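Local coordinates for insecticidal crystal protein Cry7Cal (Bacillus thuringiensis, PDB 5ZI1), which is an insecticidal delta endotoxin active against locusts, which probably binds receptors in the insect gut and forms pores in the membrane, at residues A65-E70 and E137-T142; K192-G197 and N216-E221; T142-A147 and T187-K192; L80-G85 and M128-S133. All coordinates share one frame; numbering follows the deposited sequence.

Interaction 1 (A65-E70 and E137-T142)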
loop_
_atom_site.group_PDB
_atom_site.type_symbol
_atom_site.label_atom_id
_atom_site.label_comp_id
_atom_site.label_asym_id
_atom_site.label_seq_id
_atom_site.Cartn_x
_atom_site.Cartn_y
_atom_site.Cartn_z
ATOM N N ALA A 65 19.135 8.054 4.743
ATOM C CA ALA A 65 18.654 9.278 5.384
ATOM C C ALA A 65 17.490 8.995 6.322
ATOM O O ALA A 65 17.415 9.567 7.413
ATOM C CB ALA A 65 18.234 10.309 4.328
ATOM N N LEU A 66 16.568 8.125 5.905
ATOM C CA LEU A 66 15.371 7.861 6.698
ATOM C C LEU A 66 15.709 7.224 8.036
ATOM O O LEU A 66 15.119 7.579 9.064
ATOM C CB LEU A 66 14.423 6.951 5.924
ATOM C CG LEU A 66 13.711 7.496 4.695
ATOM C CD1 LEU A 66 12.833 6.382 4.143
ATOM C CD2 LEU A 66 12.897 8.740 5.036
ATOM N N ILE A 67 16.633 6.258 8.046
ATOM C CA ILE A 67 16.943 5.505 9.260
ATOM C C ILE A 67 18.267 5.913 9.876
ATOM O O ILE A 67 18.710 5.276 10.839
ATOM C CB ILE A 67 16.944 3.996 9.013
ATOM C CG1 ILE A 67 18.121 3.597 8.123
ATOM C CG2 ILE A 67 15.682 3.613 8.396
ATOM C CD1 ILE A 67 18.242 2.092 7.965
ATOM N N ASN A 68 18.940 6.915 9.317
ATOM C CA ASN A 68 20.121 7.487 9.944
ATOM C C ASN A 68 21.203 6.421 10.148
ATOM O O ASN A 68 21.656 6.156 11.259
ATOM C CB ASN A 68 19.730 8.163 11.261
ATOM C CG ASN A 68 20.817 9.037 11.809
ATOM O OD1 ASN A 68 21.627 9.584 11.056
ATOM N ND2 ASN A 68 20.851 9.178 13.128
ATOM N N GLN A 69 21.586 5.784 9.044
ATOM C CA GLN A 69 22.720 4.868 9.039
ATOM C C GLN A 69 23.297 4.845 7.638
ATOM O O GLN A 69 22.587 4.532 6.676
ATOM C CB GLN A 69 22.322 3.454 9.476
ATOM C CG GLN A 69 23.529 2.587 9.825
ATOM C CD GLN A 69 23.480 1.199 9.201
ATOM O OE1 GLN A 69 22.546 0.423 9.432
ATOM N NE2 GLN A 69 24.497 0.875 8.414
ATOM N N GLU A 70 24.573 5.173 7.518
ATOM C CA GLU A 70 25.200 5.169 6.207
ATOM C C GLU A 70 25.665 3.754 5.871
ATOM O O GLU A 70 25.744 2.884 6.732
ATOM C CB GLU A 70 26.372 6.160 6.162
ATOM C CG GLU A 70 26.568 6.870 4.807
ATOM C CD GLU A 70 25.580 8.023 4.575
ATOM O OE1 GLU A 70 25.232 8.299 3.394
ATOM O OE2 GLU A 70 25.148 8.651 5.574
ATOM N N GLU A 137 21.544 -4.245 6.551
ATOM C CA GLU A 137 20.289 -4.740 5.996
ATOM C C GLU A 137 19.231 -3.648 5.953
ATOM O O GLU A 137 18.433 -3.587 5.011
ATOM C CB GLU A 137 19.788 -5.936 6.806
ATOM C CG GLU A 137 20.787 -7.061 6.921
ATOM C CD GLU A 137 21.647 -6.958 8.166
ATOM O OE1 GLU A 137 22.090 -5.833 8.528
ATOM O OE2 GLU A 137 21.861 -8.015 8.794
ATOM N N GLY A 138 19.200 -2.790 6.963
ATOM C CA GLY A 138 18.316 -1.644 6.987
ATOM C C GLY A 138 18.476 -0.713 5.796
ATOM O O GLY A 138 17.581 -0.594 4.956
ATOM N N PRO A 139 19.611 -0.016 5.695
ATOM C CA PRO A 139 19.739 0.980 4.614
ATOM C C PRO A 139 19.660 0.371 3.221
ATOM O O PRO A 139 19.389 1.100 2.261
ATOM C CB PRO A 139 21.106 1.626 4.886
ATOM C CG PRO A 139 21.834 0.633 5.713
ATOM C CD PRO A 139 20.800 -0.031 6.565
ATOM N N LEU A 140 19.856 -0.936 3.090
ATOM C CA LEU A 140 19.781 -1.655 1.823
ATOM C C LEU A 140 18.397 -2.213 1.524
ATOM O O LEU A 140 18.241 -2.925 0.528
ATOM C CB LEU A 140 20.767 -2.834 1.815
ATOM C CG LEU A 140 22.252 -2.537 1.703
ATOM C CD1 LEU A 140 23.077 -3.834 1.818
ATOM C CD2 LEU A 140 22.520 -1.822 0.399
ATOM N N LEU A 141 17.397 -1.925 2.357
ATOM C CA LEU A 141 16.141 -2.668 2.283
ATOM C C LEU A 141 15.436 -2.478 0.941
ATOM O O LEU A 141 14.960 -3.454 0.346
ATOM C CB LEU A 141 15.228 -2.267 3.439
ATOM C CG LEU A 141 13.942 -3.083 3.551
ATOM C CD1 LEU A 141 14.251 -4.613 3.527
ATOM C CD2 LEU A 141 13.210 -2.684 4.821
ATOM N N THR A 142 15.375 -1.241 0.429
ATOM C CA THR A 142 14.653 -1.023 -0.825
ATOM C C THR A 142 15.361 -1.701 -1.990
ATOM O O THR A 142 14.711 -2.289 -2.865
ATOM C CB THR A 142 14.474 0.479 -1.100
ATOM O OG1 THR A 142 13.599 1.044 -0.127
ATOM C CG2 THR A 142 13.850 0.690 -2.442
#
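Ile67, at the C-terminal end of helix 54-67, and Gln69, two residues on in the loop, close on Pro139. The end of the isoleucine makes the apolar contact. Ile67 CD1 lies 3.4 Å from Pro139 N and 3.6 Å from Gly138 C. Ile67 CD1 is also 3.6 Å from Pro139 CD. Gly138 carries no side chain, and this lets CD1 come down on the Gly138-Pro139 peptide link. Gln69 meets the proline ring with the flat end of its chain. Gln69 OE1 is 3.4 Å from Pro139 CD, while Gln69 NE2 lies 3.8 Å from Pro139 CG.

The next shell fixes both groups. Ile67 CG1 stands between its backbone N and carbonyl carbon (chi1 69°), which aims CD1 at the turn. The amide of Gln69 is tied back to its own chain, because Gln69 NE2 donates to Glu70 O at 2.9 Å with a bent N-H...O angle of 136°. A weak bond from NE2 to Gly135 O adds a second hold. Gly138 to Leu141 form a type I beta turn, closed by Leu141 N to Gly138 O at 2.9 Å. Helix 141-165 starts from it. On the other side the chain leaves helix 54-67 at Asn68, which has positive phi. Ile67 O accepts from Lys200 NZ.

No hydrogen bond joins the two segments. Cohesion across the contact therefore rests on van der Waals packing of a methyl and an amide against a rigid ring. Pro139 CD is bonded to a nitrogen, so it may add a slight electrostatic attraction to OE1.

Interaction 2 (K192-G197 and N216-E221)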
loop_
_atom_site.group_PDB
_atom_site.type_symbol
_atom_site.label_atom_id
_atom_site.label_comp_id
_atom_site.label_asym_id
_atom_site.label_seq_id
_atom_site.Cartn_x
_atom_site.Cartn_y
_atom_site.Cartn_z
ATOM N N LYS A 192 10.510 -7.959 8.623
ATOM C CA LYS A 192 11.374 -7.846 9.797
ATOM C C LYS A 192 12.128 -6.517 9.828
ATOM O O LYS A 192 12.124 -5.810 10.839
ATOM C CB LYS A 192 12.351 -9.023 9.819
ATOM C CG LYS A 192 13.580 -8.862 10.702
ATOM C CD LYS A 192 14.525 -10.061 10.476
ATOM C CE LYS A 192 15.576 -10.206 11.577
ATOM N NZ LYS A 192 14.935 -10.395 12.909
ATOM N N TRP A 193 12.780 -6.157 8.725
ATOM C CA TRP A 193 13.566 -4.933 8.725
ATOM C C TRP A 193 12.725 -3.677 8.528
ATOM O O TRP A 193 13.156 -2.602 8.956
ATOM C CB TRP A 193 14.680 -5.045 7.685
ATOM C CG TRP A 193 15.745 -5.958 8.217
ATOM C CD1 TRP A 193 15.830 -7.309 8.042
ATOM C CD2 TRP A 193 16.825 -5.600 9.082
ATOM N NE1 TRP A 193 16.907 -7.807 8.718
ATOM C CE2 TRP A 193 17.540 -6.779 9.364
ATOM C CE3 TRP A 193 17.268 -4.389 9.637
ATOM C CZ2 TRP A 193 18.674 -6.790 10.173
ATOM C CZ3 TRP A 193 18.397 -4.404 10.440
ATOM C CH2 TRP A 193 19.082 -5.597 10.701
ATOM N N TYR A 194 11.526 -3.783 7.940
ATOM C CA TYR A 194 10.584 -2.667 8.013
ATOM C C TYR A 194 10.245 -2.353 9.461
ATOM O O TYR A 194 10.278 -1.191 9.889
ATOM C CB TYR A 194 9.297 -2.975 7.237
ATOM C CG TYR A 194 8.220 -1.904 7.436
ATOM C CD1 TYR A 194 8.289 -0.706 6.751
ATOM C CD2 TYR A 194 7.160 -2.092 8.324
ATOM C CE1 TYR A 194 7.346 0.298 6.940
ATOM C CE2 TYR A 194 6.187 -1.103 8.516
ATOM C CZ TYR A 194 6.297 0.099 7.819
ATOM O OH TYR A 194 5.371 1.115 7.966
ATOM N N LYS A 195 9.913 -3.393 10.234
ATOM C CA LYS A 195 9.549 -3.213 11.635
ATOM C C LYS A 195 10.735 -2.782 12.487
ATOM O O LYS A 195 10.550 -2.100 13.502
ATOM C CB LYS A 195 8.949 -4.505 12.185
ATOM C CG LYS A 195 7.553 -4.812 11.653
ATOM C CD LYS A 195 7.001 -6.093 12.286
ATOM C CE LYS A 195 5.597 -6.441 11.780
ATOM N NZ LYS A 195 5.108 -7.741 12.358
ATOM N N GLU A 196 11.953 -3.172 12.107
ATOM C CA GLU A 196 13.099 -2.785 12.913
ATOM C C GLU A 196 13.458 -1.320 12.696
ATOM O O GLU A 196 13.711 -0.599 13.665
ATOM C CB GLU A 196 14.288 -3.700 12.616
ATOM C CG GLU A 196 15.062 -4.056 13.865
ATOM C CD GLU A 196 15.706 -5.427 13.780
ATOM O OE1 GLU A 196 16.712 -5.659 14.480
ATOM O OE2 GLU A 196 15.206 -6.275 13.011
ATOM N N GLY A 197 13.487 -0.864 11.439
ATOM C CA GLY A 197 13.644 0.561 11.178
ATOM C C GLY A 197 12.585 1.391 11.880
ATOM O O GLY A 197 12.883 2.438 12.472
ATOM N N ASN A 216 6.995 8.548 10.950
ATOM C CA ASN A 216 5.932 8.442 9.964
ATOM C C ASN A 216 6.469 8.561 8.545
ATOM O O ASN A 216 5.943 7.920 7.622
ATOM C CB ASN A 216 4.868 9.497 10.219
ATOM C CG ASN A 216 3.703 9.357 9.276
ATOM O OD1 ASN A 216 2.945 8.361 9.341
ATOM N ND2 ASN A 216 3.564 10.332 8.354
ATOM N N ARG A 217 7.518 9.356 8.348
ATOM C CA ARG A 217 8.069 9.487 7.005
ATOM C C ARG A 217 8.659 8.169 6.522
ATOM O O ARG A 217 8.575 7.842 5.334
ATOM C CB ARG A 217 9.128 10.582 6.964
ATOM C CG ARG A 217 9.705 10.766 5.574
ATOM C CD ARG A 217 10.704 11.915 5.483
ATOM N NE ARG A 217 10.095 13.207 5.792
ATOM C CZ ARG A 217 10.314 13.877 6.917
ATOM N NH1 ARG A 217 9.719 15.051 7.121
ATOM N NH2 ARG A 217 11.132 13.365 7.837
ATOM N N PHE A 218 9.301 7.425 7.423
ATOM C CA PHE A 218 9.817 6.116 7.066
ATOM C C PHE A 218 8.677 5.179 6.701
ATOM O O PHE A 218 8.704 4.529 5.650
ATOM C CB PHE A 218 10.632 5.577 8.229
ATOM C CG PHE A 218 11.152 4.200 8.028
ATOM C CD1 PHE A 218 12.361 3.984 7.403
ATOM C CD2 PHE A 218 10.453 3.107 8.521
ATOM C CE1 PHE A 218 12.852 2.700 7.251
ATOM C CE2 PHE A 218 10.939 1.835 8.370
ATOM C CZ PHE A 218 12.140 1.625 7.735
ATOM N N ARG A 219 7.638 5.140 7.538
ATOM C CA ARG A 219 6.468 4.326 7.226
ATOM C C ARG A 219 5.887 4.692 5.864
ATOM O O ARG A 219 5.613 3.814 5.039
ATOM C CB ARG A 219 5.418 4.483 8.324
ATOM C CG ARG A 219 4.019 4.041 7.927
ATOM C CD ARG A 219 3.123 3.907 9.163
ATOM N NE ARG A 219 3.070 5.154 9.920
ATOM C CZ ARG A 219 2.697 5.242 11.200
ATOM N NH1 ARG A 219 2.335 4.134 11.878
ATOM N NH2 ARG A 219 2.697 6.437 11.812
ATOM N N ARG A 220 5.722 5.991 5.594
ATOM C CA ARG A 220 5.072 6.395 4.351
ATOM C C ARG A 220 5.905 6.001 3.146
ATOM O O ARG A 220 5.409 5.342 2.228
ATOM C CB ARG A 220 4.818 7.899 4.334
ATOM C CG ARG A 220 4.165 8.348 3.053
ATOM C CD ARG A 220 3.836 9.834 3.083
ATOM N NE ARG A 220 5.034 10.644 2.877
ATOM C CZ ARG A 220 5.646 11.332 3.836
ATOM N NH1 ARG A 220 5.170 11.323 5.079
ATOM N NH2 ARG A 220 6.731 12.035 3.543
ATOM N N GLU A 221 7.184 6.374 3.142
ATOM C CA GLU A 221 8.023 6.100 1.980
ATOM C C GLU A 221 8.305 4.602 1.814
ATOM O O GLU A 221 8.304 4.101 0.683
ATOM C CB GLU A 221 9.319 6.896 2.080
ATOM C CG GLU A 221 9.099 8.442 1.955
ATOM C CD GLU A 221 10.391 9.183 1.678
ATOM O OE1 GLU A 221 11.408 8.503 1.421
ATOM O OE2 GLU A 221 10.406 10.442 1.714
#
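Asn216 OD1 is gripped by two nitrogens of Arg219, the arginine whose aliphatic stem meets Tyr194 across the contact. Arg219 NH2 reaches Asn216 OD1 at 3.1 Å, in the carbonyl plane and on a lone pair. Arg219 NE reaches Asn216 OD1 at 3.3 Å, tilted from that plane. This side-on grip lies within one helix. The guanidinium is held further by a salt bridge from NH1 to Glu283. The stem of Arg219 crosses the hydroxyl end of Tyr194 at a slant. Tyr194 OH comes to 3.2 Å from Arg219 CG, and it also approaches CB.

Tyr194 CG is anti to the backbone N (chi1 173°), and from there the ring stretches across to helix 208-227. Arg219 CA sits at the ring's edge. The Phe218 ring reaches back the opposite way. The planes differ by only 20°, yet the rings are displaced so far that little of one covers the other; the centroids of the Tyr194 and Phe218 rings are 5.8 Å apart. Phe218 instead turns its edge to the backbone, with Phe218 CE2 3.4 Å from Tyr194 O. Phe218 CZ is 3.9 Å from Gly197 CA. Gly197 has no side chain to hold the ring off.

The short helical segments run antiparallel at 158°, with axes 10.6 Å apart. They belong to helices 169-202 and 208-227 of the N-terminal helical domain. Leu66 of helix 54-67 also packs on Phe218. On the arginine side, Glu283 comes from helix 279-286. Asn216 ND2 donates to Phe254 O of strand 252-254, joining the bundle to the region that follows it.

Interaction 3 (T142-A147 and T187-K192)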
loop_
_atom_site.group_PDB
_atom_site.type_symbol
_atom_site.label_atom_id
_atom_site.label_comp_id
_atom_site.label_asym_id
_atom_site.label_seq_id
_atom_site.Cartn_x
_atom_site.Cartn_y
_atom_site.Cartn_z
ATOM N N THR A 142 15.375 -1.241 0.429
ATOM C CA THR A 142 14.653 -1.023 -0.825
ATOM C C THR A 142 15.361 -1.701 -1.990
ATOM O O THR A 142 14.711 -2.289 -2.865
ATOM C CB THR A 142 14.474 0.479 -1.100
ATOM O OG1 THR A 142 13.599 1.044 -0.127
ATOM C CG2 THR A 142 13.850 0.690 -2.442
ATOM N N VAL A 143 16.691 -1.646 -2.011
ATOM C CA VAL A 143 17.440 -2.420 -3.002
ATOM C C VAL A 143 17.061 -3.892 -2.915
ATOM O O VAL A 143 16.840 -4.557 -3.935
ATOM C CB VAL A 143 18.957 -2.218 -2.813
ATOM C CG1 VAL A 143 19.749 -3.144 -3.740
ATOM C CG2 VAL A 143 19.334 -0.747 -3.056
ATOM N N TYR A 144 16.971 -4.418 -1.695
ATOM C CA TYR A 144 16.653 -5.829 -1.514
ATOM C C TYR A 144 15.253 -6.133 -2.032
ATOM O O TYR A 144 15.066 -7.031 -2.863
ATOM C CB TYR A 144 16.779 -6.184 -0.038
ATOM C CG TYR A 144 16.490 -7.620 0.288
ATOM C CD1 TYR A 144 15.199 -8.046 0.539
ATOM C CD2 TYR A 144 17.520 -8.554 0.380
ATOM C CE1 TYR A 144 14.923 -9.365 0.849
ATOM C CE2 TYR A 144 17.258 -9.868 0.689
ATOM C CZ TYR A 144 15.957 -10.269 0.927
ATOM O OH TYR A 144 15.690 -11.575 1.251
ATOM N N ALA A 145 14.262 -5.365 -1.574
ATOM C CA ALA A 145 12.884 -5.561 -2.008
ATOM C C ALA A 145 12.759 -5.533 -3.523
ATOM O O ALA A 145 12.138 -6.425 -4.117
ATOM C CB ALA A 145 11.984 -4.510 -1.374
ATOM N N GLN A 146 13.366 -4.536 -4.173
ATOM C CA GLN A 146 13.158 -4.384 -5.612
ATOM C C GLN A 146 13.842 -5.499 -6.400
ATOM O O GLN A 146 13.300 -5.980 -7.405
ATOM C CB GLN A 146 13.650 -3.012 -6.080
ATOM C CG GLN A 146 12.897 -1.866 -5.463
ATOM C CD GLN A 146 11.525 -1.631 -6.090
ATOM O OE1 GLN A 146 11.266 -2.032 -7.221
ATOM N NE2 GLN A 146 10.646 -0.955 -5.351
ATOM N N ALA A 147 15.040 -5.907 -5.975
ATOM C CA ALA A 147 15.713 -7.023 -6.629
ATOM C C ALA A 147 15.001 -8.328 -6.318
ATOM O O ALA A 147 14.830 -9.182 -7.198
ATOM C CB ALA A 147 17.171 -7.090 -6.183
ATOM N N THR A 187 9.676 -11.993 1.659
ATOM C CA THR A 187 8.636 -11.349 2.456
ATOM C C THR A 187 9.056 -11.231 3.914
ATOM O O THR A 187 8.907 -10.171 4.524
ATOM C CB THR A 187 7.331 -12.143 2.338
ATOM O OG1 THR A 187 6.948 -12.241 0.959
ATOM C CG2 THR A 187 6.216 -11.494 3.140
ATOM N N ASP A 188 9.576 -12.324 4.497
ATOM C CA ASP A 188 9.986 -12.289 5.902
ATOM C C ASP A 188 11.088 -11.272 6.128
ATOM O O ASP A 188 11.088 -10.551 7.129
ATOM C CB ASP A 188 10.478 -13.657 6.362
ATOM C CG ASP A 188 9.359 -14.664 6.554
ATOM O OD1 ASP A 188 8.171 -14.282 6.447
ATOM O OD2 ASP A 188 9.687 -15.847 6.825
ATOM N N HIS A 189 12.068 -11.236 5.233
ATOM C CA HIS A 189 13.141 -10.267 5.375
ATOM C C HIS A 189 12.604 -8.833 5.317
ATOM O O HIS A 189 12.947 -7.999 6.162
ATOM C CB HIS A 189 14.199 -10.504 4.297
ATOM C CG HIS A 189 15.382 -9.605 4.433
ATOM N ND1 HIS A 189 16.465 -9.920 5.228
ATOM C CD2 HIS A 189 15.636 -8.380 3.913
ATOM C CE1 HIS A 189 17.344 -8.935 5.173
ATOM N NE2 HIS A 189 16.867 -7.989 4.381
ATOM N N CYS A 190 11.736 -8.531 4.341
ATOM C CA CYS A 190 11.239 -7.154 4.203
ATOM C C CYS A 190 10.420 -6.732 5.414
ATOM O O CYS A 190 10.536 -5.595 5.882
ATOM C CB CYS A 190 10.406 -6.990 2.931
ATOM S SG CYS A 190 11.342 -7.214 1.403
ATOM N N VAL A 191 9.593 -7.629 5.945
ATOM C CA VAL A 191 8.758 -7.250 7.078
ATOM C C VAL A 191 9.613 -7.015 8.312
ATOM O O VAL A 191 9.499 -5.976 8.968
ATOM C CB VAL A 191 7.664 -8.304 7.311
ATOM C CG1 VAL A 191 6.943 -8.060 8.619
ATOM C CG2 VAL A 191 6.677 -8.237 6.165
ATOM N N LYS A 192 10.510 -7.959 8.623
ATOM C CA LYS A 192 11.374 -7.846 9.797
ATOM C C LYS A 192 12.128 -6.517 9.828
ATOM O O LYS A 192 12.124 -5.810 10.839
ATOM C CB LYS A 192 12.351 -9.023 9.819
ATOM C CG LYS A 192 13.580 -8.862 10.702
ATOM C CD LYS A 192 14.525 -10.061 10.476
ATOM C CE LYS A 192 15.576 -10.206 11.577
ATOM N NZ LYS A 192 14.935 -10.395 12.909
#
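An antiparallel helical hairpin frames this contact: helices 141-165 and 169-202 are consecutive in the sequence and pack side by side. Between them Tyr144 and His189 meet ring to ring. The imidazole comes over one face of the phenol, with His189 CD2 3.3 Å from Tyr144 CE1 and placed toward the rim of the ring. The planes are 36° apart, so the pair is oblique. The centroids of the two rings are 4.0 Å apart. Beyond the ring, Tyr144 OH lies alongside the base of the histidine, 3.6 Å from His189 CB.

A nearly trans first torsion (chi1 -179°) points the Tyr144 ring at the partner helix. Cys190 fills the next position along helix 169-202. Cys190 SG sits at the edge of the Tyr144 ring, 4.0 Å from Tyr144 CD1, in a sulfur-aromatic contact. Cys190 SG also packs against Ala145 CB at 3.9 Å. The small alanine lets the backbones approach most closely here, where the CA atoms of Ala145 and Cys190 are 6.6 Å apart. His189 is backed by Trp193, whose ring meets its own.

The segment axes are 10.3 Å apart and lie at 154°. Such packing fits the N-terminal domain of three-domain Cry toxins, where long amphipathic helices surround a central helix. By its place in the chain, helix 141-165 probably corresponds to that central helix.

Interaction 4 (L80-G85 and M128-S133)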
loop_
_atom_site.group_PDB
_atom_site.type_symbol
_atom_site.label_atom_id
_atom_site.label_comp_id
_atom_site.label_asym_id
_atom_site.label_seq_id
_atom_site.Cartn_x
_atom_site.Cartn_y
_atom_site.Cartn_z
ATOM N N LEU A 80 26.122 -2.190 -6.062
ATOM C CA LEU A 80 25.945 -1.578 -7.378
ATOM C C LEU A 80 26.551 -2.436 -8.475
ATOM O O LEU A 80 26.000 -2.532 -9.576
ATOM C CB LEU A 80 26.577 -0.183 -7.396
ATOM C CG LEU A 80 25.811 0.906 -6.662
ATOM C CD1 LEU A 80 26.617 2.211 -6.609
ATOM C CD2 LEU A 80 24.440 1.125 -7.331
ATOM N N SER A 81 27.694 -3.055 -8.195
ATOM C CA SER A 81 28.368 -3.884 -9.185
ATOM C C SER A 81 27.546 -5.128 -9.526
ATOM O O SER A 81 27.470 -5.526 -10.696
ATOM C CB SER A 81 29.760 -4.250 -8.653
ATOM O OG SER A 81 30.283 -5.409 -9.265
ATOM N N GLU A 82 26.917 -5.752 -8.523
ATOM C CA GLU A 82 25.988 -6.848 -8.802
ATOM C C GLU A 82 24.739 -6.349 -9.505
ATOM O O GLU A 82 24.183 -7.063 -10.348
ATOM C CB GLU A 82 25.583 -7.559 -7.519
ATOM C CG GLU A 82 26.751 -7.942 -6.663
ATOM C CD GLU A 82 27.222 -9.338 -6.965
ATOM O OE1 GLU A 82 27.279 -9.699 -8.168
ATOM O OE2 GLU A 82 27.523 -10.079 -5.996
ATOM N N LEU A 83 24.283 -5.132 -9.176
ATOM C CA LEU A 83 23.106 -4.604 -9.856
ATOM C C LEU A 83 23.389 -4.385 -11.333
ATOM O O LEU A 83 22.528 -4.644 -12.184
ATOM C CB LEU A 83 22.626 -3.319 -9.182
ATOM C CG LEU A 83 21.976 -3.519 -7.803
ATOM C CD1 LEU A 83 21.778 -2.190 -7.087
ATOM C CD2 LEU A 83 20.638 -4.261 -7.906
ATOM N N GLU A 84 24.605 -3.968 -11.672
ATOM C CA GLU A 84 24.904 -3.783 -13.087
ATOM C C GLU A 84 25.004 -5.128 -13.797
ATOM O O GLU A 84 24.527 -5.274 -14.927
ATOM C CB GLU A 84 26.176 -2.946 -13.263
ATOM N N GLY A 85 25.582 -6.136 -13.143
ATOM C CA GLY A 85 25.561 -7.467 -13.724
ATOM C C GLY A 85 24.146 -7.977 -13.920
ATOM O O GLY A 85 23.814 -8.549 -14.962
ATOM N N MET A 128 21.672 -11.651 -4.502
ATOM C CA MET A 128 20.793 -11.234 -3.407
ATOM C C MET A 128 21.492 -11.042 -2.069
ATOM O O MET A 128 21.197 -10.033 -1.404
ATOM C CB MET A 128 19.630 -12.230 -3.265
ATOM C CG MET A 128 18.576 -12.091 -4.368
ATOM S SD MET A 128 17.950 -10.388 -4.572
ATOM C CE MET A 128 17.014 -10.159 -3.058
ATOM N N PRO A 129 22.401 -11.933 -1.607
ATOM C CA PRO A 129 23.046 -11.688 -0.307
ATOM C C PRO A 129 23.772 -10.354 -0.223
ATOM O O PRO A 129 23.861 -9.786 0.868
ATOM C CB PRO A 129 24.020 -12.875 -0.160
ATOM C CG PRO A 129 23.398 -13.956 -0.932
ATOM C CD PRO A 129 22.745 -13.275 -2.126
ATOM N N SER A 130 24.297 -9.832 -1.334
ATOM C CA SER A 130 24.939 -8.518 -1.297
ATOM C C SER A 130 23.960 -7.394 -0.951
ATOM O O SER A 130 24.399 -6.291 -0.599
ATOM C CB SER A 130 25.597 -8.211 -2.642
ATOM O OG SER A 130 26.513 -9.232 -3.017
ATOM N N PHE A 131 22.651 -7.636 -1.049
ATOM C CA PHE A 131 21.659 -6.606 -0.755
ATOM C C PHE A 131 21.145 -6.695 0.675
ATOM O O PHE A 131 20.214 -5.969 1.042
ATOM C CB PHE A 131 20.494 -6.681 -1.755
ATOM C CG PHE A 131 20.933 -6.713 -3.211
ATOM C CD1 PHE A 131 21.958 -5.887 -3.669
ATOM C CD2 PHE A 131 20.333 -7.576 -4.105
ATOM C CE1 PHE A 131 22.357 -5.922 -4.979
ATOM C CE2 PHE A 131 20.736 -7.619 -5.420
ATOM C CZ PHE A 131 21.743 -6.791 -5.854
ATOM N N ARG A 132 21.733 -7.577 1.482
ATOM C CA ARG A 132 21.433 -7.718 2.903
ATOM C C ARG A 132 22.717 -7.927 3.705
ATOM O O ARG A 132 22.719 -8.643 4.711
ATOM C CB ARG A 132 20.445 -8.865 3.155
ATOM C CG ARG A 132 20.814 -10.187 2.503
ATOM C CD ARG A 132 20.208 -11.343 3.284
ATOM N NE ARG A 132 20.286 -12.629 2.602
ATOM C CZ ARG A 132 21.297 -13.505 2.710
ATOM N NH1 ARG A 132 22.363 -13.232 3.460
ATOM N NH2 ARG A 132 21.245 -14.657 2.047
ATOM N N SER A 133 23.809 -7.309 3.255
ATOM C CA SER A 133 25.087 -7.275 3.957
ATOM C C SER A 133 24.910 -7.061 5.454
ATOM O O SER A 133 24.214 -6.141 5.882
ATOM C CB SER A 133 25.949 -6.160 3.372
ATOM O OG SER A 133 27.199 -6.653 2.925
HETATM O O HOH W 1 27.073 -11.461 -3.742
#
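The Phe131 ring is approached by Leu83 from helix 73-101, obliquely to the ring plane. Leu83 CD2 is 3.4 Å from Phe131 CZ, and Leu83 CG is 3.7 Å from Phe131 CE1. Glu82 CB comes near the same CZ, also obliquely. Met128 SD lies in the ring plane at an edge.

Phe131 CG is anti to its carbonyl carbon and beside the backbone N (chi1 -50°), which carries the ring end over to Leu83. The backbone here turns tightly. Phe131 N donates to Met128 O at 2.8 Å, and Arg132 N to Pro129 O.

This segment is part of the connection between helix 107-127 and helix 141-165 in the N-terminal helical domain, the bundle associated with pore formation in Cry toxins. Phe131 is wedged between two of its helices. Ala79 and Leu86 of helix 73-101 touch it, as do Val143 and Ala147 of helix 141-165. Trp56 of helix 54-67 packs on Leu83.

A polar pair adjoins this apolar cluster. The Glu82 chain bends at chi2 (-92°), and Glu82 OE2 comes to 3.3 Å from Ser130 OG. A water donates to Glu82 OE2 at 2.7 Å. It also lies by Ser130 OG, though the modelled distance there is too short to be trusted in detail. The CA atoms of Glu82 and Ser130 are 7.8 Å apart, the closest such pair between the segments.

All four contacts lie in the N-terminal helical domain, and no ligand is found at any of them. Interactions 1 and 2 have centres about 10 Å apart and meet where Ile67 CG2 lies 3.2 Å from Phe218 CE1. The segments of interactions 1 and 3 overlap at Thr142, near the start of helix 141-165. Those of interactions 2 and 3 overlap at Lys192, so these two contacts follow one another along helix 169-202. Interaction 4 also packs against helix 141-165: Val143 CG1 is 3.5 Å from Phe131 CD1. Leu140 of 137-142 also packs on segment 128-133. Interactions 2 and 4 do not touch; their centres are about 22 Å apart.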